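Local structure of N-acetylmuramoyl-L-alanine amidase AmiD (3D2Y) at residues L203-V214 and Q223-F234; R192-L203 and A243-A251. The protein is a zinc-dependent amidase of the Escherichia coli outer membrane that cleaves the bond between N-acetylmuramoyl groups and L-amino acids in cell-wall glycopeptides. All coordinates share one frame; numbering follows the deposited sequence. Where two conformers were deposited one is given.

Contact 1. Residues L203-V214 and Q223-F234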
loop_
_atom_site.group_PDB
_atom_site.type_symbol
_atom_site.label_atom_id
_atom_site.label_comp_id
_atom_site.label_asym_id
_atom_site.label_seq_id
_atom_site.Cartn_x
_atom_site.Cartn_y
_atom_site.Cartn_z
ATOM N N LEU A 203 4.467 13.140 16.686
ATOM C CA LEU A 203 3.746 12.527 15.567
ATOM C C LEU A 203 4.630 11.551 14.773
ATOM O O LEU A 203 4.198 10.430 14.434
ATOM C CB LEU A 203 3.081 13.604 14.680
ATOM C CG LEU A 203 2.313 13.063 13.458
ATOM C CD1 LEU A 203 1.148 12.066 13.800
ATOM C CD2 LEU A 203 1.826 14.175 12.518
ATOM N N LEU A 204 5.857 11.950 14.470
ATOM C CA LEU A 204 6.768 11.061 13.726
ATOM C C LEU A 204 7.099 9.735 14.432
ATOM O O LEU A 204 7.249 8.693 13.784
ATOM C CB LEU A 204 8.028 11.787 13.336
ATOM C CG LEU A 204 7.822 12.935 12.349
ATOM C CD1 LEU A 204 9.030 13.808 12.468
ATOM C CD2 LEU A 204 7.680 12.419 10.956
ATOM N N GLU A 205 7.204 9.767 15.750
ATOM C CA GLU A 205 7.363 8.537 16.482
ATOM C C GLU A 205 6.221 7.571 16.189
ATOM O O GLU A 205 6.462 6.407 15.875
ATOM C CB GLU A 205 7.515 8.781 17.991
ATOM C CG GLU A 205 7.522 7.469 18.778
ATOM C CD GLU A 205 7.507 7.658 20.288
ATOM O OE1 GLU A 205 7.969 8.715 20.782
ATOM O OE2 GLU A 205 7.037 6.738 20.984
ATOM N N LEU A 206 4.984 8.059 16.294
ATOM C CA LEU A 206 3.798 7.255 16.048
ATOM C C LEU A 206 3.810 6.690 14.603
ATOM O O LEU A 206 3.511 5.525 14.375
ATOM C CB LEU A 206 2.516 8.094 16.244
ATOM C CG LEU A 206 2.271 8.606 17.683
ATOM C CD1 LEU A 206 0.999 9.429 17.676
ATOM C CD2 LEU A 206 2.155 7.501 18.754
ATOM N N LEU A 207 4.145 7.538 13.638
ATOM C CA LEU A 207 4.191 7.087 12.251
ATOM C C LEU A 207 5.259 6.036 12.027
ATOM O O LEU A 207 5.008 5.018 11.343
ATOM C CB LEU A 207 4.366 8.279 11.291
ATOM C CG LEU A 207 3.263 9.322 11.427
ATOM C CD1 LEU A 207 3.435 10.366 10.298
ATOM C CD2 LEU A 207 1.856 8.698 11.418
ATOM N N ALA A 208 6.420 6.240 12.665
ATOM C CA ALA A 208 7.498 5.263 12.633
ATOM C C ALA A 208 6.981 3.921 13.104
ATOM O O ALA A 208 7.213 2.897 12.468
ATOM C CB ALA A 208 8.691 5.709 13.526
ATOM N N ARG A 209 6.298 3.922 14.247
ATOM C CA ARG A 209 5.850 2.680 14.846
ATOM C C ARG A 209 4.729 2.012 14.062
ATOM O O ARG A 209 4.644 0.783 14.059
ATOM C CB ARG A 209 5.411 2.878 16.296
ATOM C CG ARG A 209 6.518 3.356 17.282
ATOM C CD ARG A 209 7.608 2.316 17.619
ATOM N NE ARG A 209 8.504 2.027 16.499
ATOM C CZ ARG A 209 9.569 2.758 16.134
ATOM N NH1 ARG A 209 9.944 3.833 16.811
ATOM N NH2 ARG A 209 10.274 2.392 15.079
ATOM N N TYR A 210 3.890 2.832 13.428
ATOM C CA TYR A 210 2.831 2.318 12.545
ATOM C C TYR A 210 3.427 1.664 11.279
ATOM O O TYR A 210 2.880 0.672 10.779
ATOM C CB TYR A 210 1.728 3.351 12.211
ATOM C CG TYR A 210 0.589 2.699 11.411
ATOM C CD1 TYR A 210 -0.314 1.828 12.032
ATOM C CD2 TYR A 210 0.472 2.882 10.028
ATOM C CE1 TYR A 210 -1.332 1.230 11.310
ATOM C CE2 TYR A 210 -0.555 2.223 9.278
ATOM C CZ TYR A 210 -1.447 1.428 9.947
ATOM O OH TYR A 210 -2.429 0.764 9.241
ATOM N N GLY A 211 4.528 2.234 10.772
ATOM C CA GLY A 211 5.368 1.526 9.840
ATOM C C GLY A 211 6.202 2.366 8.920
ATOM O O GLY A 211 7.006 1.815 8.164
ATOM N N TYR A 212 6.038 3.690 9.014
ATOM C CA TYR A 212 6.689 4.621 8.091
ATOM C C TYR A 212 8.197 4.706 8.337
ATOM O O TYR A 212 8.640 4.677 9.444
ATOM C CB TYR A 212 6.021 6.038 8.108
ATOM C CG TYR A 212 4.647 6.061 7.471
ATOM C CD1 TYR A 212 4.437 6.539 6.148
ATOM C CD2 TYR A 212 3.555 5.552 8.172
ATOM C CE1 TYR A 212 3.135 6.498 5.591
ATOM C CE2 TYR A 212 2.310 5.511 7.664
ATOM C CZ TYR A 212 2.066 6.004 6.374
ATOM O OH TYR A 212 0.780 5.885 5.882
ATOM N N ASP A 213 8.963 4.947 7.274
ATOM C CA ASP A 213 10.416 5.056 7.359
ATOM C C ASP A 213 10.710 6.431 7.960
ATOM O O ASP A 213 10.444 7.450 7.325
ATOM C CB ASP A 213 10.958 5.014 5.915
ATOM C CG ASP A 213 12.472 4.800 5.819
ATOM O OD1 ASP A 213 13.127 4.441 6.814
ATOM O OD2 ASP A 213 13.008 4.963 4.689
ATOM N N VAL A 214 11.217 6.488 9.187
ATOM C CA VAL A 214 11.567 7.759 9.806
ATOM C C VAL A 214 12.990 7.598 10.314
ATOM O O VAL A 214 13.253 6.703 11.091
ATOM C CB VAL A 214 10.612 8.097 10.988
ATOM C CG1 VAL A 214 11.104 9.313 11.790
ATOM C CG2 VAL A 214 9.210 8.375 10.504
ATOM N N GLN A 223 10.608 15.399 6.814
ATOM C CA GLN A 223 9.638 15.099 7.880
ATOM C C GLN A 223 8.238 15.370 7.352
ATOM O O GLN A 223 7.311 14.630 7.655
ATOM C CB GLN A 223 9.917 15.946 9.144
ATOM C CG GLN A 223 11.193 15.580 9.924
ATOM C CD GLN A 223 11.494 16.532 11.095
ATOM O OE1 GLN A 223 10.630 17.275 11.548
ATOM N NE2 GLN A 223 12.735 16.511 11.579
ATOM N N ARG A 224 8.111 16.423 6.529
ATOM C CA ARG A 224 6.865 16.752 5.807
ATOM C C ARG A 224 6.423 15.648 4.826
ATOM O O ARG A 224 5.253 15.307 4.782
ATOM C CB ARG A 224 6.960 18.105 5.078
ATOM C CG ARG A 224 6.769 19.318 5.964
ATOM C CD ARG A 224 6.443 20.588 5.154
ATOM N NE ARG A 224 7.522 20.976 4.249
ATOM C CZ ARG A 224 8.604 21.675 4.602
ATOM N NH1 ARG A 224 8.794 22.073 5.856
ATOM N NH2 ARG A 224 9.514 21.973 3.681
ATOM N N ARG A 225 7.350 15.090 4.053
ATOM C CA ARG A 225 7.002 14.034 3.123
ATOM C C ARG A 225 6.440 12.817 3.866
ATOM O O ARG A 225 5.481 12.198 3.401
ATOM C CB ARG A 225 8.201 13.672 2.227
ATOM C CG ARG A 225 8.534 14.726 1.148
ATOM C CD ARG A 225 8.199 14.302 -0.306
ATOM N NE ARG A 225 7.240 13.185 -0.403
ATOM C CZ ARG A 225 6.927 12.488 -1.502
ATOM N NH1 ARG A 225 7.485 12.746 -2.684
ATOM N NH2 ARG A 225 6.050 11.492 -1.389
ATOM N N VAL A 226 6.995 12.487 5.032
ATOM C CA VAL A 226 6.469 11.322 5.778
ATOM C C VAL A 226 5.018 11.609 6.207
ATOM O O VAL A 226 4.133 10.774 6.037
ATOM C CB VAL A 226 7.353 10.951 6.966
ATOM C CG1 VAL A 226 6.719 9.830 7.784
ATOM C CG2 VAL A 226 8.723 10.504 6.475
ATOM N N ILE A 227 4.776 12.813 6.726
ATOM C CA ILE A 227 3.488 13.119 7.331
ATOM C C ILE A 227 2.481 13.236 6.199
ATOM O O ILE A 227 1.349 12.752 6.292
ATOM C CB ILE A 227 3.559 14.406 8.184
ATOM C CG1 ILE A 227 4.335 14.145 9.505
ATOM C CG2 ILE A 227 2.158 14.848 8.544
ATOM C CD1 ILE A 227 4.899 15.411 10.266
ATOM N N MET A 228 2.931 13.835 5.108
ATOM C CA MET A 228 2.134 13.963 3.897
ATOM C C MET A 228 1.691 12.587 3.350
ATOM O O MET A 228 0.509 12.392 3.021
ATOM C CB MET A 228 2.935 14.743 2.859
ATOM C CG MET A 228 2.220 15.058 1.565
ATOM S SD MET A 228 3.317 15.879 0.359
ATOM C CE MET A 228 4.474 16.816 1.372
ATOM N N ALA A 229 2.639 11.648 3.238
ATOM C CA ALA A 229 2.335 10.280 2.805
ATOM C C ALA A 229 1.196 9.643 3.665
ATOM O O ALA A 229 0.255 9.031 3.133
ATOM C CB ALA A 229 3.600 9.423 2.838
ATOM N N PHE A 230 1.273 9.849 4.968
ATOM C CA PHE A 230 0.312 9.296 5.916
ATOM C C PHE A 230 -1.083 9.936 5.692
ATOM O O PHE A 230 -2.139 9.242 5.679
ATOM C CB PHE A 230 0.812 9.535 7.348
ATOM C CG PHE A 230 -0.150 9.107 8.408
ATOM C CD1 PHE A 230 -0.389 7.756 8.645
ATOM C CD2 PHE A 230 -0.809 10.070 9.215
ATOM C CE1 PHE A 230 -1.292 7.351 9.639
ATOM C CE2 PHE A 230 -1.724 9.684 10.208
ATOM C CZ PHE A 230 -1.964 8.311 10.411
ATOM N N GLN A 231 -1.061 11.255 5.488
ATOM C CA GLN A 231 -2.296 12.026 5.290
ATOM C C GLN A 231 -2.953 11.683 3.961
ATOM O O GLN A 231 -4.192 11.574 3.884
ATOM C CB GLN A 231 -2.041 13.533 5.394
ATOM C CG GLN A 231 -1.636 13.975 6.823
ATOM C CD GLN A 231 -1.085 15.393 6.890
ATOM O OE1 GLN A 231 -0.447 15.865 5.955
ATOM N NE2 GLN A 231 -1.276 16.054 8.029
ATOM N N MET A 232 -2.152 11.549 2.908
ATOM C CA MET A 232 -2.683 11.116 1.600
ATOM C C MET A 232 -3.466 9.816 1.694
ATOM O O MET A 232 -4.466 9.664 1.003
ATOM C CB MET A 232 -1.599 11.001 0.519
ATOM C CG MET A 232 -1.040 12.323 0.052
ATOM S SD MET A 232 -0.000 12.128 -1.398
ATOM C CE MET A 232 1.479 11.399 -0.736
ATOM N N HIS A 233 -3.051 8.921 2.600
ATOM C CA HIS A 233 -3.723 7.637 2.817
ATOM C C HIS A 233 -4.916 7.788 3.810
ATOM O O HIS A 233 -6.027 7.296 3.549
ATOM C CB HIS A 233 -2.663 6.619 3.299
ATOM C CG HIS A 233 -3.129 5.190 3.369
ATOM N ND1 HIS A 233 -2.265 4.119 3.220
ATOM C CD2 HIS A 233 -4.348 4.656 3.635
ATOM C CE1 HIS A 233 -2.940 2.990 3.376
ATOM N NE2 HIS A 233 -4.199 3.294 3.645
ATOM N N PHE A 234 -4.692 8.475 4.931
ATOM C CA PHE A 234 -5.576 8.379 6.082
ATOM C C PHE A 234 -6.262 9.683 6.470
ATOM O O PHE A 234 -7.180 9.657 7.296
ATOM C CB PHE A 234 -4.841 7.799 7.309
ATOM C CG PHE A 234 -4.392 6.386 7.147
ATOM C CD1 PHE A 234 -5.317 5.342 7.288
ATOM C CD2 PHE A 234 -3.043 6.085 6.901
ATOM C CE1 PHE A 234 -4.931 4.028 7.166
ATOM C CE2 PHE A 234 -2.653 4.733 6.759
ATOM C CZ PHE A 234 -3.607 3.709 6.919
#
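Leu204 and Leu207 lie abreast of Ile227 and Phe230 where the helical segments 203-210 and 223-234 pass with axes 10.6 Å apart and N-to-C directions 61° from each other, and Tyr212, just beyond the first helix, lies abreast of Val226. Leu207 forks into this interface: CD1 rests against Ile227 CG1, while CD2 sits squarely over the Phe230 ring, 3.5 Å from its centroid, in a CH-pi contact. That ring swings under the methyl because its CG lies anti to the backbone N (chi1 175°), and its opposite face is partly overlain by Phe234 CB. Toward the start of the helices, Leu203 CD2 and Leu204 CD2 both reach Ile227 CG1, and Leu204 CD1 lies on the aliphatic part of Gln223, 3.8 Å from its CG. The helix ends at Tyr210, Gly211 leaves helical geometry with a positive phi, and Tyr212 then turns back over the partner helix. Its CB meets Val226 CG1, and its ring forms an oblique pair with that of Phe230, the planes 85° apart. The Tyr212 hydroxyl lies at the edges of two rings, 3.5 Å from Phe230 CD1 and 3.7 Å from Phe234 CE2; this buried OH is satisfied by Asp153, which is also hydrogen-bonded to His233 ND1. Tyr210 comes to Phe234 from the opposite direction, CE2 to CE2 at 4.1 Å. The side chain of Ala229 is about 8 Å from that of Lys159, the transition-state stabiliser. Trp90 and Asp153 join the pair to the catalytic domain, while helix 245-258 packs against Tyr210 and Phe230 through Leu254, adding a third helix to the group.

Contact 2. Residues R192-L203 and A243-A251; sequences RAPHTPVDTASL and ADAETQAIA
Arg192 spreads its guanidinium over Ala245, whose CB lies 3.5 Å from the guanidinium plane, over its centre, and at the edge of that plane NH1 gives Gln248 OE1 a nearly straight bond (2.8 Å, 167°). Val198 CG2 touches the same oxygen, 3.5 Å away. Asp244 caps helix 245-258: its OD1 accepts from Thr247 N and, at 2.6 Å, from Thr247 OG1, the two donors lying on opposite faces of the carboxylate. Its CG sits between the backbone N and carbonyl carbon (chi1 61°), which brings Asp244 OD2 to His195 ND1 (3.2 Å), met from above the carboxylate plane; Arg235 adds a salt bridge. Replacement of Asp244 by alanine removes the carboxylate, and Thr247 N would probably lose its cap, His195 its acceptor and Arg235 one of two carboxylate partners. Backbone bonds join the loop to the residues entering the helix, Glu246 N to Pro194 O and Val198 N to Ala243 O (3.0 Å). Leu203 CD2 is pressed tightly on Ala243 CB, 3.5 Å away, while a water links Thr200 OG1 to Ala243 N. A single beta bridge, Pro197 with Asp244, aligns two strand-like connections, each leading into a helix through an aspartate N-cap, Asp199 and Asp244.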
loop_
_atom_site.group_PDB
_atom_site.type_symbol
_atom_site.label_atom_id
_atom_site.label_comp_id
_atom_site.label_asym_id
_atom_site.label_seq_id
_atom_site.Cartn_x
_atom_site.Cartn_y
_atom_site.Cartn_z
ATOM N N ARG A 192 -9.469 18.700 21.039
ATOM C CA ARG A 192 -8.799 19.649 20.164
ATOM C C ARG A 192 -9.589 19.824 18.879
ATOM O O ARG A 192 -10.316 18.906 18.469
ATOM C CB ARG A 192 -7.362 19.197 19.899
ATOM C CG ARG A 192 -6.433 19.425 21.074
ATOM C CD ARG A 192 -5.160 18.633 20.930
ATOM N NE ARG A 192 -5.451 17.214 20.726
ATOM C CZ ARG A 192 -4.552 16.302 20.397
ATOM N NH1 ARG A 192 -3.282 16.635 20.245
ATOM N NH2 ARG A 192 -4.929 15.046 20.238
ATOM N N ALA A 193 -9.497 21.016 18.271
ATOM C CA ALA A 193 -9.934 21.206 16.890
ATOM C C ALA A 193 -9.025 20.333 15.988
ATOM O O ALA A 193 -7.825 20.182 16.280
ATOM C CB ALA A 193 -9.831 22.657 16.476
ATOM N N PRO A 194 -9.581 19.767 14.892
ATOM C CA PRO A 194 -8.760 18.853 14.090
ATOM C C PRO A 194 -7.382 19.417 13.675
ATOM O O PRO A 194 -6.372 18.693 13.729
ATOM C CB PRO A 194 -9.638 18.578 12.855
ATOM C CG PRO A 194 -11.035 18.815 13.320
ATOM C CD PRO A 194 -10.941 19.927 14.332
ATOM N N HIS A 195 -7.356 20.682 13.260
ATOM C CA HIS A 195 -6.127 21.328 12.783
ATOM C C HIS A 195 -5.272 22.014 13.868
ATOM O O HIS A 195 -4.369 22.782 13.542
ATOM C CB HIS A 195 -6.435 22.318 11.658
ATOM C CG HIS A 195 -7.162 21.714 10.495
ATOM N ND1 HIS A 195 -6.950 20.421 10.063
ATOM C CD2 HIS A 195 -8.100 22.235 9.670
ATOM C CE1 HIS A 195 -7.728 20.172 9.022
ATOM N NE2 HIS A 195 -8.437 21.255 8.766
ATOM N N THR A 196 -5.545 21.735 15.144
ATOM C CA THR A 196 -4.696 22.219 16.232
ATOM C C THR A 196 -3.279 21.666 16.005
ATOM O O THR A 196 -3.126 20.452 15.879
ATOM C CB THR A 196 -5.232 21.755 17.615
ATOM O OG1 THR A 196 -6.575 22.226 17.800
ATOM C CG2 THR A 196 -4.343 22.261 18.765
ATOM N N PRO A 197 -2.254 22.550 15.936
ATOM C CA PRO A 197 -0.851 22.139 15.739
ATOM C C PRO A 197 -0.343 21.234 16.853
ATOM O O PRO A 197 -0.539 21.532 18.036
ATOM C CB PRO A 197 -0.085 23.465 15.763
ATOM C CG PRO A 197 -1.088 24.490 15.375
ATOM C CD PRO A 197 -2.368 24.021 16.026
ATOM N N VAL A 198 0.298 20.129 16.466
ATOM C CA VAL A 198 0.849 19.160 17.394
ATOM C C VAL A 198 2.367 19.076 17.210
ATOM O O VAL A 198 2.893 19.421 16.162
ATOM C CB VAL A 198 0.144 17.781 17.180
ATOM C CG1 VAL A 198 1.079 16.597 17.393
ATOM C CG2 VAL A 198 -1.091 17.679 18.048
ATOM N N ASP A 199 3.070 18.615 18.240
ATOM C CA ASP A 199 4.514 18.479 18.213
ATOM C C ASP A 199 4.974 17.500 17.094
ATOM O O ASP A 199 4.603 16.326 17.107
ATOM C CB ASP A 199 4.978 17.966 19.565
ATOM C CG ASP A 199 6.445 17.801 19.610
ATOM O OD1 ASP A 199 6.907 16.650 19.551
ATOM O OD2 ASP A 199 7.142 18.837 19.616
ATOM N N THR A 200 5.776 17.978 16.146
ATOM C CA THR A 200 6.176 17.140 15.000
ATOM C C THR A 200 6.874 15.857 15.453
ATOM O O THR A 200 6.538 14.779 14.986
ATOM C CB THR A 200 7.015 17.936 13.968
ATOM O OG1 THR A 200 6.256 19.059 13.535
ATOM C CG2 THR A 200 7.358 17.117 12.745
ATOM N N ALA A 201 7.851 15.962 16.346
ATOM C CA ALA A 201 8.596 14.773 16.752
ATOM C C ALA A 201 7.689 13.640 17.286
ATOM O O ALA A 201 7.894 12.459 16.983
ATOM C CB ALA A 201 9.658 15.135 17.746
ATOM N N SER A 202 6.701 14.020 18.087
ATOM C CA SER A 202 5.787 13.082 18.725
ATOM C C SER A 202 4.964 12.383 17.651
ATOM O O SER A 202 4.774 11.188 17.714
ATOM C CB SER A 202 4.841 13.841 19.681
ATOM O OG SER A 202 5.543 14.331 20.807
ATOM N N LEU A 203 4.467 13.140 16.686
ATOM C CA LEU A 203 3.746 12.527 15.567
ATOM C C LEU A 203 4.630 11.551 14.773
ATOM O O LEU A 203 4.198 10.430 14.434
ATOM C CB LEU A 203 3.081 13.604 14.680
ATOM C CG LEU A 203 2.313 13.063 13.458
ATOM C CD1 LEU A 203 1.148 12.066 13.800
ATOM C CD2 LEU A 203 1.826 14.175 12.518
ATOM N N ALA A 243 1.965 18.574 11.234
ATOM C CA ALA A 243 1.432 17.772 12.306
ATOM C C ALA A 243 0.284 18.490 12.983
ATOM O O ALA A 243 0.459 19.612 13.493
ATOM C CB ALA A 243 2.526 17.468 13.306
ATOM N N ASP A 244 -0.892 17.867 12.979
ATOM C CA ASP A 244 -2.033 18.435 13.718
ATOM C C ASP A 244 -2.727 17.365 14.553
ATOM O O ASP A 244 -2.324 16.197 14.539
ATOM C CB ASP A 244 -3.019 19.195 12.786
ATOM C CG ASP A 244 -3.655 18.317 11.697
ATOM O OD1 ASP A 244 -3.592 17.069 11.744
ATOM O OD2 ASP A 244 -4.264 18.908 10.760
ATOM N N ALA A 245 -3.760 17.766 15.275
ATOM C CA ALA A 245 -4.404 16.911 16.270
ATOM C C ALA A 245 -5.164 15.773 15.600
ATOM O O ALA A 245 -5.162 14.653 16.115
ATOM C CB ALA A 245 -5.332 17.721 17.159
ATOM N N GLU A 246 -5.795 16.057 14.465
ATOM C CA GLU A 246 -6.544 15.027 13.729
ATOM C C GLU A 246 -5.621 13.919 13.195
ATOM O O GLU A 246 -5.897 12.698 13.366
ATOM C CB GLU A 246 -7.345 15.645 12.577
ATOM C CG GLU A 246 -8.112 14.599 11.759
ATOM C CD GLU A 246 -8.990 15.212 10.682
ATOM O OE1 GLU A 246 -9.975 14.561 10.292
ATOM O OE2 GLU A 246 -8.705 16.339 10.245
ATOM N N THR A 247 -4.521 14.346 12.557
ATOM C CA THR A 247 -3.488 13.437 12.074
ATOM C C THR A 247 -2.927 12.524 13.199
ATOM O O THR A 247 -2.861 11.293 13.033
ATOM C CB THR A 247 -2.319 14.188 11.369
ATOM O OG1 THR A 247 -2.835 14.988 10.310
ATOM C CG2 THR A 247 -1.358 13.220 10.756
ATOM N N GLN A 248 -2.539 13.133 14.321
ATOM C CA GLN A 248 -2.102 12.404 15.481
ATOM C C GLN A 248 -3.167 11.409 15.993
ATOM O O GLN A 248 -2.837 10.262 16.298
ATOM C CB GLN A 248 -1.707 13.370 16.604
ATOM C CG GLN A 248 -1.303 12.653 17.866
ATOM C CD GLN A 248 -0.989 13.566 19.036
ATOM O OE1 GLN A 248 -1.713 14.523 19.321
ATOM N NE2 GLN A 248 0.093 13.239 19.749
ATOM N N ALA A 249 -4.424 11.843 16.108
ATOM C CA ALA A 249 -5.506 10.990 16.633
ATOM C C ALA A 249 -5.740 9.766 15.750
ATOM O O ALA A 249 -5.994 8.662 16.246
ATOM C CB ALA A 249 -6.790 11.772 16.783
ATOM N N ILE A 250 -5.619 9.968 14.445
ATOM C CA ILE A 250 -5.763 8.885 13.468
ATOM C C ILE A 250 -4.661 7.857 13.660
ATOM O O ILE A 250 -4.943 6.640 13.740
ATOM C CB ILE A 250 -5.818 9.465 12.035
ATOM C CG1 ILE A 250 -7.181 10.188 11.840
ATOM C CG2 ILE A 250 -5.600 8.369 10.970
ATOM C CD1 ILE A 250 -7.250 11.032 10.550
ATOM N N ALA A 251 -3.420 8.351 13.775
ATOM C CA ALA A 251 -2.244 7.522 14.020
ATOM C C ALA A 251 -2.423 6.742 15.315
ATOM O O ALA A 251 -2.141 5.547 15.348
ATOM C CB ALA A 251 -0.978 8.392 14.099
HETATM O O HOH W 1 4.708 19.699 11.558
#

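Overall arrangement
From the N terminus, the chain first runs through the mixed sheet and the zinc-site residues, then enters helix 182-189 and the loop that opens contact 2. Helix 200-210 follows, and the loop after it leads into helix 220-234, which packs back and closes contact 1, with eight residues between the paired segments. Only when the chain reaches 243-251 does contact 2 close, so contact 1 is nested inside it. The two share Leu203, their centres lie 12 Å apart, and they touch directly through Gln231 and Thr247, a probable hydrogen bond. Together they tie helices 200-210, 220-234 and 245-258 into one C-terminal bundle, contact 1 lying nearer the catalytic site.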